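Local coordinates for protein malonyl CoA-ACP transacylase (PDB 3K89) that probably transfers the malonyl group from malonyl-CoA to the holo acyl carrier protein, a step that supplies malonyl units for fatty acid synthesis, at residues A[105-110]-A[219-224]; A[63-68]-A[114-119]; A[33-38]-A[68-73]; A[232-237]-A[246-251]; A[132-137]-A[200-205]. All coordinates share one frame; numbering follows the deposited sequence.

Interaction 1 of 5, residues A[105-110]-A[219-224]; sequences GVLSLH and AGLSWH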
# COMPACT_ATOMS: atom_id res chain seq x y z
N GLY A 105 -2.42 5.04 -15.54
CA GLY A 105 -1.94 6.09 -16.43
C GLY A 105 -2.17 7.52 -15.95
O GLY A 105 -2.02 8.47 -16.71
N VAL A 106 -2.51 7.66 -14.67
CA VAL A 106 -2.74 9.00 -14.09
C VAL A 106 -1.43 9.76 -13.94
O VAL A 106 -1.36 10.97 -14.21
CB VAL A 106 -3.45 8.88 -12.73
CG1 VAL A 106 -3.63 10.24 -12.04
CG2 VAL A 106 -4.84 8.27 -12.91
N LEU A 107 -0.41 9.07 -13.43
CA LEU A 107 0.93 9.59 -13.29
C LEU A 107 1.91 8.77 -14.12
O LEU A 107 1.78 7.55 -14.20
CB LEU A 107 1.39 9.50 -11.83
CG LEU A 107 0.71 10.46 -10.84
CD1 LEU A 107 1.15 10.07 -9.43
CD2 LEU A 107 1.06 11.91 -11.13
N SER A 108 2.92 9.42 -14.70
CA SER A 108 4.05 8.67 -15.29
C SER A 108 4.78 7.90 -14.19
O SER A 108 4.72 8.27 -13.02
CB SER A 108 5.02 9.62 -15.98
OG SER A 108 5.69 10.44 -15.02
N LEU A 109 5.49 6.83 -14.58
CA LEU A 109 6.29 6.08 -13.61
C LEU A 109 7.37 6.97 -12.98
O LEU A 109 7.60 6.94 -11.76
CB LEU A 109 6.89 4.83 -14.25
CG LEU A 109 7.88 4.03 -13.40
CD1 LEU A 109 7.27 3.55 -12.09
CD2 LEU A 109 8.40 2.87 -14.26
N HIS A 110 8.01 7.79 -13.81
CA HIS A 110 9.03 8.75 -13.34
C HIS A 110 8.47 9.64 -12.21
O HIS A 110 9.08 9.76 -11.13
CB HIS A 110 9.45 9.64 -14.51
CG HIS A 110 10.53 10.62 -14.17
ND1 HIS A 110 10.28 11.83 -13.55
CD2 HIS A 110 11.87 10.57 -14.37
CE1 HIS A 110 11.42 12.48 -13.38
NE2 HIS A 110 12.40 11.74 -13.87
N ALA A 219 0.86 19.01 -6.75
CA ALA A 219 0.24 20.02 -7.62
C ALA A 219 1.19 20.54 -8.71
O ALA A 219 0.74 21.19 -9.66
CB ALA A 219 -0.35 21.16 -6.80
N GLY A 220 2.48 20.23 -8.58
CA GLY A 220 3.49 20.58 -9.59
C GLY A 220 3.61 19.56 -10.72
O GLY A 220 4.31 19.78 -11.72
N LEU A 221 2.92 18.43 -10.56
CA LEU A 221 2.96 17.35 -11.56
C LEU A 221 1.79 17.37 -12.53
O LEU A 221 0.75 17.97 -12.27
CB LEU A 221 3.00 15.99 -10.85
CG LEU A 221 4.09 15.79 -9.78
CD1 LEU A 221 3.86 14.46 -9.04
CD2 LEU A 221 5.53 15.86 -10.32
N SER A 222 1.98 16.68 -13.65
CA SER A 222 0.95 16.44 -14.64
C SER A 222 0.11 15.23 -14.21
O SER A 222 0.64 14.15 -13.95
CB SER A 222 1.62 16.17 -15.99
OG SER A 222 0.67 15.90 -16.99
N TRP A 223 -1.20 15.44 -14.13
CA TRP A 223 -2.18 14.41 -13.76
C TRP A 223 -3.04 14.13 -14.97
O TRP A 223 -3.56 15.06 -15.61
CB TRP A 223 -3.03 14.87 -12.55
CG TRP A 223 -2.17 14.93 -11.32
CD1 TRP A 223 -1.23 15.88 -11.03
CD2 TRP A 223 -2.12 13.98 -10.24
NE1 TRP A 223 -0.60 15.58 -9.84
CE2 TRP A 223 -1.13 14.42 -9.35
CE3 TRP A 223 -2.83 12.80 -9.95
CZ2 TRP A 223 -0.82 13.72 -8.16
CZ3 TRP A 223 -2.52 12.10 -8.77
CH2 TRP A 223 -1.52 12.57 -7.90
N HIS A 224 -3.17 12.85 -15.31
CA HIS A 224 -3.95 12.41 -16.45
C HIS A 224 -5.22 11.68 -16.02
O HIS A 224 -5.30 11.16 -14.89
CB HIS A 224 -3.08 11.50 -17.32
CG HIS A 224 -1.77 12.12 -17.69
ND1 HIS A 224 -1.65 13.09 -18.67
CD2 HIS A 224 -0.53 11.93 -17.20
CE1 HIS A 224 -0.39 13.46 -18.77
NE2 HIS A 224 0.31 12.78 -17.88
O HOH W 1 2.82 12.45 -14.44
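V106 and H224 are joined by the one direct hydrogen bond between 105-110 and 219-224: H224 N donates to V106 O over 2.8 Å. It lies in the carbonyl plane and meets a lone pair, with an angle of 158° at the hydrogen. Two weaker CA-H...O contacts flank it, one from W223 CA to V106 O and one from V106 CA to H224 O, so the two loop backbones lie close together around V106 and H224. A water carries the association further, accepting from S108 N at 3.0 Å and donating to S222 O at 2.8 Å.

The place where this happens is the turn between two helices. G105 ends helix 95-103 with positive phi in a Schellman motif, and S108 is the N-cap of helix 109-126, its OG bonded to D111 N. The loop that follows helix 208-219 is thus laid against the link between two other helices of the acyl transferase domain.

The apolar part centres on the indole of W223. L107 CD2 sits over one face in a CH-pi contact, 3.8 Å from the centroid of the six-membered ring and only 11° off its normal. L107 and W223 run side by side in the same direction, whereas V106 comes in at a slant and brings CG1 to 3.4 Å from W223 CE3. Chi1 of 176° puts V106 CG1 anti to the backbone N and turns that methyl to the indole. The indole NE1 is tied back to M218 O, and R246 adds a cation-pi contact. Beside the ring, L221 CD1 packs loosely on L107 CD2 at 4.3 Å.

Interaction 2 of 5, residues A[63-68]-A[114-119]; sequences YTQPAL and HLVRLR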
# COMPACT_ATOMS: atom_id res chain seq x y z
N TYR A 63 12.77 5.10 0.83
CA TYR A 63 13.28 4.16 -0.18
C TYR A 63 12.32 3.02 -0.45
O TYR A 63 12.17 2.62 -1.61
CB TYR A 63 14.66 3.61 0.21
CG TYR A 63 15.66 4.73 0.44
CD1 TYR A 63 16.12 5.50 -0.63
CD2 TYR A 63 16.10 5.05 1.73
CE1 TYR A 63 17.02 6.56 -0.43
CE2 TYR A 63 17.00 6.11 1.93
CZ TYR A 63 17.44 6.85 0.84
OH TYR A 63 18.32 7.89 1.01
N THR A 64 11.68 2.48 0.58
CA THR A 64 10.75 1.37 0.37
C THR A 64 9.67 1.76 -0.62
O THR A 64 9.28 0.95 -1.46
CB THR A 64 10.03 0.96 1.67
OG1 THR A 64 10.96 1.02 2.75
CG2 THR A 64 9.47 -0.44 1.55
N GLN A 65 9.18 2.98 -0.49
CA GLN A 65 8.02 3.43 -1.28
C GLN A 65 8.32 3.43 -2.79
O GLN A 65 7.62 2.77 -3.53
CB GLN A 65 7.49 4.78 -0.79
CG GLN A 65 6.76 4.64 0.56
CD GLN A 65 6.08 5.91 0.96
OE1 GLN A 65 5.41 6.57 0.14
NE2 GLN A 65 6.21 6.27 2.23
N PRO A 66 9.37 4.14 -3.25
CA PRO A 66 9.65 4.03 -4.70
C PRO A 66 10.06 2.63 -5.15
O PRO A 66 9.77 2.22 -6.29
CB PRO A 66 10.80 5.04 -4.92
CG PRO A 66 11.45 5.20 -3.53
CD PRO A 66 10.30 5.07 -2.56
N ALA A 67 10.72 1.88 -4.28
CA ALA A 67 11.07 0.50 -4.61
C ALA A 67 9.83 -0.39 -4.84
O ALA A 67 9.79 -1.14 -5.81
CB ALA A 67 11.97 -0.08 -3.53
N LEU A 68 8.84 -0.27 -3.96
CA LEU A 68 7.60 -1.02 -4.10
C LEU A 68 6.73 -0.51 -5.23
O LEU A 68 6.01 -1.29 -5.85
CB LEU A 68 6.80 -0.96 -2.80
CG LEU A 68 7.35 -1.88 -1.72
CD1 LEU A 68 6.54 -1.64 -0.46
CD2 LEU A 68 7.27 -3.34 -2.17
N HIS A 114 9.22 9.65 -8.13
CA HIS A 114 9.67 10.89 -7.48
C HIS A 114 8.73 11.27 -6.34
O HIS A 114 9.16 11.59 -5.21
CB HIS A 114 9.76 12.02 -8.52
CG HIS A 114 10.02 13.37 -7.92
ND1 HIS A 114 11.19 13.66 -7.24
CD2 HIS A 114 9.29 14.51 -7.93
CE1 HIS A 114 11.15 14.92 -6.84
NE2 HIS A 114 10.01 15.46 -7.25
N LEU A 115 7.43 11.21 -6.62
CA LEU A 115 6.44 11.64 -5.66
C LEU A 115 6.47 10.81 -4.37
O LEU A 115 6.33 11.36 -3.29
CB LEU A 115 5.05 11.59 -6.30
CG LEU A 115 3.87 12.06 -5.43
CD1 LEU A 115 4.05 13.49 -4.94
CD2 LEU A 115 2.55 11.90 -6.20
N VAL A 116 6.61 9.50 -4.50
CA VAL A 116 6.59 8.66 -3.29
C VAL A 116 7.91 8.67 -2.53
O VAL A 116 7.91 8.44 -1.32
CB VAL A 116 6.04 7.24 -3.54
CG1 VAL A 116 4.64 7.31 -4.16
CG2 VAL A 116 7.02 6.42 -4.41
N ARG A 117 9.02 8.96 -3.21
CA ARG A 117 10.25 9.27 -2.48
C ARG A 117 10.00 10.51 -1.59
O ARG A 117 10.34 10.49 -0.39
CB ARG A 117 11.44 9.50 -3.43
CG ARG A 117 12.73 9.97 -2.71
CD ARG A 117 13.75 8.88 -2.60
NE ARG A 117 14.87 9.23 -1.71
CZ ARG A 117 16.04 9.72 -2.11
NH1 ARG A 117 16.29 9.94 -3.40
NH2 ARG A 117 16.98 9.98 -1.20
N LEU A 118 9.38 11.54 -2.15
CA LEU A 118 9.02 12.74 -1.38
C LEU A 118 8.03 12.40 -0.28
O LEU A 118 8.20 12.83 0.86
CB LEU A 118 8.45 13.85 -2.27
CG LEU A 118 9.40 14.51 -3.27
CD1 LEU A 118 8.64 15.58 -4.03
CD2 LEU A 118 10.63 15.10 -2.56
N ARG A 119 7.02 11.59 -0.61
CA ARG A 119 6.03 11.18 0.40
C ARG A 119 6.71 10.54 1.62
O ARG A 119 6.45 10.94 2.77
CB ARG A 119 5.00 10.21 -0.23
CG ARG A 119 3.87 9.75 0.72
CD ARG A 119 2.86 8.94 -0.10
NE ARG A 119 1.75 8.38 0.69
CZ ARG A 119 1.77 7.19 1.29
NH1 ARG A 119 2.87 6.44 1.28
NH2 ARG A 119 0.68 6.74 1.93
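The guanidinium of R117 has Y63 CE1 over one face, its plane and that of the tyrosine ring only 30° apart, and the two side chains run alongside each other in the same direction. The closest of these ring contacts is Y63 CE1 to R117 NH2, 3.5 Å. R117 also forms a salt bridge through NE with E62, which anchors the group beside the ring.

The guanidinium of R119 is approached differently, at its edge. NH1 donates to Q65 OE1 over 2.8 Å in a fairly straight bond, and the oxygen lies almost exactly in the guanidinium plane. Seen from the amide, however, the donor stands well above the carbonyl plane, 61° out of it and not on a lone pair, in keeping with the steep inclination of the amide and guanidinium planes. R119 gets there with CG anti to the backbone N and a chain extended as far as NE. Its NH2 bonds S94 OG, the predicted active-site serine, and Q252 OE1, so Q65 probably acts as a second-shell residue that helps position R119.

Between these two arginine contacts V116 CG2 fits against the P66 ring, 3.5 Å from P66 N. That nitrogen has no bond to the turn before, and its helix is kinked there.

Helices 61-81 and 109-126 run nearly antiparallel here, at 156°, with the segment axes 7.7 Å apart. Helix 95-103 closes one flank through L95, which touches Q65 and V116, while helix 208-219 packs on L115 and L118.

Interaction 3 of 5, residues A[33-38]-A[68-73]; sequences ETFAEA and LLAAGV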
# COMPACT_ATOMS: atom_id res chain seq x y z
N GLU A 33 14.28 -2.89 -16.60
CA GLU A 33 14.07 -1.67 -17.38
C GLU A 33 13.09 -0.73 -16.66
O GLU A 33 13.31 0.48 -16.60
CB GLU A 33 13.59 -2.00 -18.79
CG GLU A 33 14.65 -2.66 -19.64
CD GLU A 33 14.11 -3.22 -20.95
OE1 GLU A 33 12.88 -3.11 -21.20
OE2 GLU A 33 14.92 -3.78 -21.72
N THR A 34 12.02 -1.32 -16.11
CA THR A 34 11.03 -0.56 -15.34
C THR A 34 11.65 0.03 -14.08
O THR A 34 11.40 1.20 -13.76
CB THR A 34 9.82 -1.45 -15.02
OG1 THR A 34 9.22 -1.79 -16.27
CG2 THR A 34 8.80 -0.73 -14.16
N PHE A 35 12.47 -0.75 -13.38
CA PHE A 35 13.17 -0.22 -12.20
C PHE A 35 14.10 0.93 -12.57
O PHE A 35 14.16 1.91 -11.84
CB PHE A 35 13.95 -1.31 -11.46
CG PHE A 35 13.14 -2.05 -10.43
CD1 PHE A 35 12.27 -3.06 -10.82
CD2 PHE A 35 13.28 -1.77 -9.08
CE1 PHE A 35 11.51 -3.77 -9.86
CE2 PHE A 35 12.53 -2.45 -8.11
CZ PHE A 35 11.65 -3.47 -8.50
N ALA A 36 14.76 0.82 -13.72
CA ALA A 36 15.68 1.87 -14.15
C ALA A 36 14.92 3.17 -14.40
O ALA A 36 15.36 4.24 -14.00
CB ALA A 36 16.44 1.43 -15.39
N GLU A 37 13.74 3.06 -15.01
CA GLU A 37 12.88 4.21 -15.29
C GLU A 37 12.40 4.86 -13.98
O GLU A 37 12.48 6.07 -13.81
CB GLU A 37 11.70 3.74 -16.14
CG GLU A 37 10.70 4.82 -16.56
CD GLU A 37 9.59 4.28 -17.44
OE1 GLU A 37 9.81 3.24 -18.11
OE2 GLU A 37 8.50 4.93 -17.48
N ALA A 38 11.96 4.03 -13.05
CA ALA A 38 11.53 4.51 -11.74
C ALA A 38 12.70 5.17 -11.01
O ALA A 38 12.52 6.22 -10.36
CB ALA A 38 10.95 3.34 -10.92
N LEU A 68 8.84 -0.27 -3.96
CA LEU A 68 7.60 -1.02 -4.10
C LEU A 68 6.73 -0.51 -5.23
O LEU A 68 6.01 -1.29 -5.85
CB LEU A 68 6.80 -0.96 -2.80
CG LEU A 68 7.35 -1.88 -1.72
CD1 LEU A 68 6.54 -1.64 -0.46
CD2 LEU A 68 7.27 -3.34 -2.17
N LEU A 69 6.78 0.79 -5.48
CA LEU A 69 6.08 1.34 -6.64
C LEU A 69 6.65 0.79 -7.95
O LEU A 69 5.90 0.35 -8.83
CB LEU A 69 6.08 2.87 -6.62
CG LEU A 69 5.17 3.47 -7.69
CD1 LEU A 69 4.28 4.62 -7.18
CD2 LEU A 69 6.00 3.91 -8.87
N ALA A 70 7.98 0.83 -8.08
CA ALA A 70 8.66 0.22 -9.22
C ALA A 70 8.29 -1.25 -9.36
O ALA A 70 7.95 -1.70 -10.44
CB ALA A 70 10.18 0.41 -9.10
N ALA A 71 8.30 -1.97 -8.24
CA ALA A 71 8.01 -3.40 -8.26
C ALA A 71 6.59 -3.70 -8.75
O ALA A 71 6.40 -4.57 -9.59
CB ALA A 71 8.23 -3.98 -6.85
N GLY A 72 5.62 -2.94 -8.27
CA GLY A 72 4.23 -3.16 -8.70
C GLY A 72 4.03 -2.81 -10.16
O GLY A 72 3.33 -3.53 -10.90
N VAL A 73 4.60 -1.68 -10.59
CA VAL A 73 4.51 -1.29 -11.97
C VAL A 73 5.25 -2.30 -12.87
O VAL A 73 4.76 -2.58 -13.98
CB VAL A 73 4.96 0.18 -12.19
CG1 VAL A 73 4.95 0.54 -13.68
CG2 VAL A 73 4.03 1.13 -11.43
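F35 swings its ring across to A70 and A71 through a chi1 of -87°; chi2 then turns one face of the ring to the A70 methyl. With chi1 at -64° T34 holds OG1 beside the backbone N, where it bonds Q30, and this leaves CG2 anti to that nitrogen and facing helix 61-81.

A70 CB is the focus of the contact. It stands 3.9 Å from the centroid of the F35 ring, over the face but displaced toward the rim, in a CH-pi arrangement. Its other close neighbour is A38 CB at 3.5 Å, one turn farther along helix 30-42. The far end of the F35 ring reaches past A70, and CZ comes to 3.6 Å from A71 CA. At the other end of the contact T34 CG2 meets V73 CG1 at 4.1 Å, the two side chains crossing at about a right angle.

No hydrogen bond spans the two segments; the contact is apolar packing together with the CH-pi contact of A70 on F35. The small A38 and A70 meet at the centre, where the segment axes are 8.9 Å apart, and F35 lies beside them. The helix directions are 142° apart.

Around this pair, helix 46-52 adds W47, edge-to-face on F35, together with L46 on F35 and A38. L109 of helix 109-126 packs on T34, A38 and L69, so it fills the junction of helices 30-42 and 61-81, while helix 95-103 covers another flank of 61-81 at V73.

Interaction 4 of 5, residues A[232-237]-A[246-251]; sequences QNVDAR and RQALVE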
# COMPACT_ATOMS: atom_id res chain seq x y z
N GLN A 232 -10.04 4.32 -3.78
CA GLN A 232 -9.05 4.96 -2.90
C GLN A 232 -9.29 4.64 -1.42
O GLN A 232 -10.42 4.41 -0.99
CB GLN A 232 -9.00 6.45 -3.19
CG GLN A 232 -8.35 6.70 -4.55
CD GLN A 232 -8.03 8.16 -4.81
OE1 GLN A 232 -6.99 8.69 -4.36
NE2 GLN A 232 -8.89 8.81 -5.59
N ASN A 233 -8.20 4.59 -0.66
CA ASN A 233 -8.21 4.11 0.73
C ASN A 233 -8.99 4.95 1.72
O ASN A 233 -9.48 4.43 2.73
CB ASN A 233 -6.77 4.07 1.30
CG ASN A 233 -5.84 3.01 0.66
OD1 ASN A 233 -4.63 3.10 0.85
ND2 ASN A 233 -6.37 2.01 -0.04
N VAL A 234 -9.04 6.27 1.50
CA VAL A 234 -9.56 7.13 2.57
C VAL A 234 -11.05 6.84 2.80
O VAL A 234 -11.53 6.91 3.92
CB VAL A 234 -9.29 8.63 2.29
CG1 VAL A 234 -10.06 9.15 1.05
CG2 VAL A 234 -9.64 9.48 3.54
N ASP A 235 -11.76 6.50 1.73
CA ASP A 235 -13.20 6.29 1.83
C ASP A 235 -13.75 5.15 0.98
O ASP A 235 -14.98 5.02 0.82
CB ASP A 235 -13.92 7.61 1.49
CG ASP A 235 -13.64 8.09 0.07
OD1 ASP A 235 -14.29 9.08 -0.35
OD2 ASP A 235 -12.81 7.48 -0.63
N ALA A 236 -12.84 4.34 0.43
CA ALA A 236 -13.23 3.16 -0.34
C ALA A 236 -14.12 3.54 -1.52
O ALA A 236 -15.08 2.82 -1.85
CB ALA A 236 -13.89 2.11 0.56
N ARG A 237 -13.79 4.67 -2.14
CA ARG A 237 -14.51 5.17 -3.31
C ARG A 237 -13.56 5.56 -4.43
O ARG A 237 -12.39 5.91 -4.19
CB ARG A 237 -15.33 6.42 -2.97
CG ARG A 237 -16.46 6.24 -1.97
CD ARG A 237 -17.26 7.57 -1.91
NE ARG A 237 -18.31 7.56 -0.89
CZ ARG A 237 -18.26 8.24 0.26
NH1 ARG A 237 -19.27 8.16 1.12
NH2 ARG A 237 -17.21 9.01 0.55
N ARG A 246 -6.33 13.92 -5.99
CA ARG A 246 -5.29 14.48 -5.14
C ARG A 246 -5.75 14.76 -3.72
O ARG A 246 -5.02 14.47 -2.78
CB ARG A 246 -4.66 15.72 -5.76
CG ARG A 246 -3.87 15.39 -7.03
CD ARG A 246 -3.26 16.64 -7.62
NE ARG A 246 -4.28 17.43 -8.32
CZ ARG A 246 -4.56 18.71 -8.06
NH1 ARG A 246 -3.91 19.37 -7.10
NH2 ARG A 246 -5.49 19.32 -8.77
N GLN A 247 -6.96 15.30 -3.55
CA GLN A 247 -7.47 15.55 -2.20
C GLN A 247 -7.59 14.25 -1.41
O GLN A 247 -7.28 14.20 -0.22
CB GLN A 247 -8.81 16.30 -2.24
CG GLN A 247 -9.41 16.63 -0.84
CD GLN A 247 -8.50 17.46 0.06
OE1 GLN A 247 -7.60 18.16 -0.41
NE2 GLN A 247 -8.73 17.36 1.36
N ALA A 248 -8.03 13.18 -2.08
CA ALA A 248 -8.15 11.89 -1.43
C ALA A 248 -6.79 11.32 -1.05
O ALA A 248 -6.70 10.58 -0.07
CB ALA A 248 -8.91 10.89 -2.31
N LEU A 249 -5.74 11.66 -1.81
CA LEU A 249 -4.37 11.28 -1.46
C LEU A 249 -3.81 12.09 -0.28
O LEU A 249 -3.07 11.56 0.56
CB LEU A 249 -3.41 11.41 -2.65
CG LEU A 249 -3.68 10.42 -3.78
CD1 LEU A 249 -2.93 10.87 -5.03
CD2 LEU A 249 -3.26 8.97 -3.40
N VAL A 250 -4.17 13.37 -0.23
CA VAL A 250 -3.78 14.20 0.92
C VAL A 250 -4.43 13.63 2.20
O VAL A 250 -3.75 13.35 3.20
CB VAL A 250 -4.16 15.67 0.71
CG1 VAL A 250 -4.01 16.47 2.03
CG2 VAL A 250 -3.28 16.28 -0.38
N GLU A 251 -5.75 13.45 2.15
CA GLU A 251 -6.49 12.89 3.27
C GLU A 251 -6.02 11.49 3.63
O GLU A 251 -5.98 11.15 4.82
CB GLU A 251 -7.98 12.86 2.97
CG GLU A 251 -8.57 14.24 2.84
CD GLU A 251 -10.01 14.19 2.34
OE1 GLU A 251 -10.53 13.09 2.06
OE2 GLU A 251 -10.61 15.26 2.19
O HOH W 2 -7.28 7.74 -0.35
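V234 sets its two methyl groups on one face of the helix, CG1 at A248 and CG2 at E251 one turn later. CG1 lies 4.0 Å from A248 CB and 3.8 Å from A248 O, while CG2 rests 3.8 Å from E251 CB, the valine and the glutamate meeting at a slant. The torsion of V234, chi1 66°, sets CG2 anti to the backbone N and so splits the two methyls between these partners. Q232 extends its chain along the same side and lays its amide group against the A248 methyl, CD to CB 3.8 Å; it crosses L249 at about a right angle.

The turn is the connection of a two-stranded antiparallel hairpin, 231-232 with 237-238, in which A236 and R237 together face Q232 as a G1 beta bulge. N233 bonds the backbone of G92 and S94, the latter a predicted active-site residue, linking the hairpin to what is probably the nucleophile elbow.

Where the backbones do not meet directly, a water bridges them: it accepts from V234 N and donates to A248 O, each at 2.9 Å. Within each segment the charged ends are braced, R237 NH2 by a salt bridge to D235 OD1 at 3.1 Å and E251 OE2 by a hydrogen bond from Q247 NE2.

Interaction 5 of 5, residues A[132-137]-A[200-205]; sequences GAMAAV and VPSHTP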
# COMPACT_ATOMS: atom_id res chain seq x y z
N GLY A 132 7.44 7.94 16.79
CA GLY A 132 6.24 7.22 16.39
C GLY A 132 6.32 5.72 16.56
O GLY A 132 7.40 5.15 16.74
N ALA A 133 5.16 5.06 16.48
CA ALA A 133 5.09 3.62 16.51
C ALA A 133 3.82 3.17 15.83
O ALA A 133 2.86 3.94 15.72
CB ALA A 133 5.16 3.06 17.98
N MET A 134 3.86 1.93 15.34
CA MET A 134 2.68 1.23 14.85
C MET A 134 2.62 -0.16 15.43
O MET A 134 3.66 -0.75 15.70
CB MET A 134 2.73 1.11 13.33
CG MET A 134 2.96 2.42 12.63
SD MET A 134 1.45 3.37 12.42
CE MET A 134 0.57 2.61 11.03
N ALA A 135 1.41 -0.69 15.62
CA ALA A 135 1.24 -2.04 16.14
C ALA A 135 0.07 -2.75 15.49
O ALA A 135 -1.00 -2.17 15.28
CB ALA A 135 1.05 -2.02 17.68
N ALA A 136 0.26 -4.02 15.17
CA ALA A 136 -0.84 -4.82 14.65
C ALA A 136 -1.55 -5.49 15.82
O ALA A 136 -0.91 -6.01 16.74
CB ALA A 136 -0.33 -5.86 13.66
N VAL A 137 -2.88 -5.45 15.78
CA VAL A 137 -3.71 -6.09 16.80
C VAL A 137 -4.53 -7.12 16.06
O VAL A 137 -5.30 -6.79 15.13
CB VAL A 137 -4.61 -5.08 17.54
CG1 VAL A 137 -5.43 -5.77 18.64
CG2 VAL A 137 -3.78 -3.95 18.13
N VAL A 200 7.51 4.99 11.34
CA VAL A 200 6.68 6.06 10.85
C VAL A 200 5.22 5.76 11.14
O VAL A 200 4.71 4.74 10.67
CB VAL A 200 6.86 6.25 9.33
CG1 VAL A 200 5.94 7.35 8.84
CG2 VAL A 200 8.32 6.57 9.02
N PRO A 201 4.55 6.64 11.91
CA PRO A 201 3.12 6.46 12.25
C PRO A 201 2.25 7.01 11.12
O PRO A 201 1.57 8.04 11.27
CB PRO A 201 2.96 7.26 13.53
CG PRO A 201 3.94 8.36 13.42
CD PRO A 201 5.10 7.83 12.59
N SER A 202 2.26 6.31 9.99
CA SER A 202 1.39 6.67 8.87
C SER A 202 -0.08 6.55 9.24
O SER A 202 -0.45 5.77 10.13
CB SER A 202 1.69 5.81 7.64
OG SER A 202 1.62 4.43 7.95
N HIS A 203 -0.91 7.32 8.54
CA HIS A 203 -2.37 7.21 8.68
C HIS A 203 -2.83 7.56 10.08
O HIS A 203 -3.81 7.03 10.58
CB HIS A 203 -2.85 5.84 8.18
CG HIS A 203 -2.33 5.53 6.82
ND1 HIS A 203 -2.73 6.25 5.72
CD2 HIS A 203 -1.40 4.65 6.39
CE1 HIS A 203 -2.07 5.82 4.66
NE2 HIS A 203 -1.25 4.87 5.04
N THR A 204 -2.10 8.50 10.68
CA THR A 204 -2.48 9.08 11.97
C THR A 204 -2.37 10.61 11.90
O THR A 204 -1.72 11.15 11.00
CB THR A 204 -1.50 8.63 13.10
OG1 THR A 204 -0.27 9.36 12.97
CG2 THR A 204 -1.25 7.14 13.05
N PRO A 205 -2.98 11.33 12.86
CA PRO A 205 -2.87 12.79 12.89
C PRO A 205 -1.43 13.35 12.87
O PRO A 205 -1.25 14.51 12.52
CB PRO A 205 -3.55 13.15 14.22
CG PRO A 205 -4.64 12.11 14.33
CD PRO A 205 -4.03 10.83 13.77
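The start of strand 132-138 passes the loop 200-205 without any hydrogen bond between them, closest at G132 and P201, whose CA atoms are 5.2 Å apart, and P201 is the centre of an inverse gamma turn. G132, with no side chain, lets the proline ring pack directly on its backbone, P201 CG lying 3.9 Å from G132 CA.

M134 supplies most of the side-chain contact. Bends at chi2 (-82°) and chi3 (-78°) fold its chain along the loop backbone, so that three successive atoms meet three successive residues. CG lies 3.5 Å from V200 O, SD 3.5 Å from P201 CA, and CE 3.4 Å from S202 O. The methyl also has S202 OG at 3.7 Å. On the far side of the proline, T204 OG1 donates to P201 O over 2.8 Å, which ties the loop back on itself just beyond H203.

H203 is a predicted active-site residue, and its NE2 bonds S94 OG while ND1 bonds Q252 O. Apart from the grip of T204, the contact is van der Waals in kind, a thioether lying mainly against backbone atoms and a proline ring against a glycine. This is consistent with a loop seated on the mixed sheet by packing, while the imidazole is probably oriented by its bonds to S94 OG and Q252 O.

Overall arrangement
Interactions 1, 2 and 3 form a connected group: helix 109-126 serves interactions 1 and 2, helix 61-81 serves 2 and 3, and L68 belongs to both of the latter. Their centres lie 11 to 15 Å apart. Interaction 4 joins the group where W223 of interaction 1 packs on R246 and L249. Interaction 5 stands apart on the mixed sheet, about 28 Å from interaction 1 between centres, yet R119 of interaction 2 touches its H203. Along the chain, interactions 2 and 3 cross, as do 1 and 2, while 5 is nested inside 1. The predicted active site is thus approached from interactions 2, 4 and 5, drawn from distant parts of the sequence.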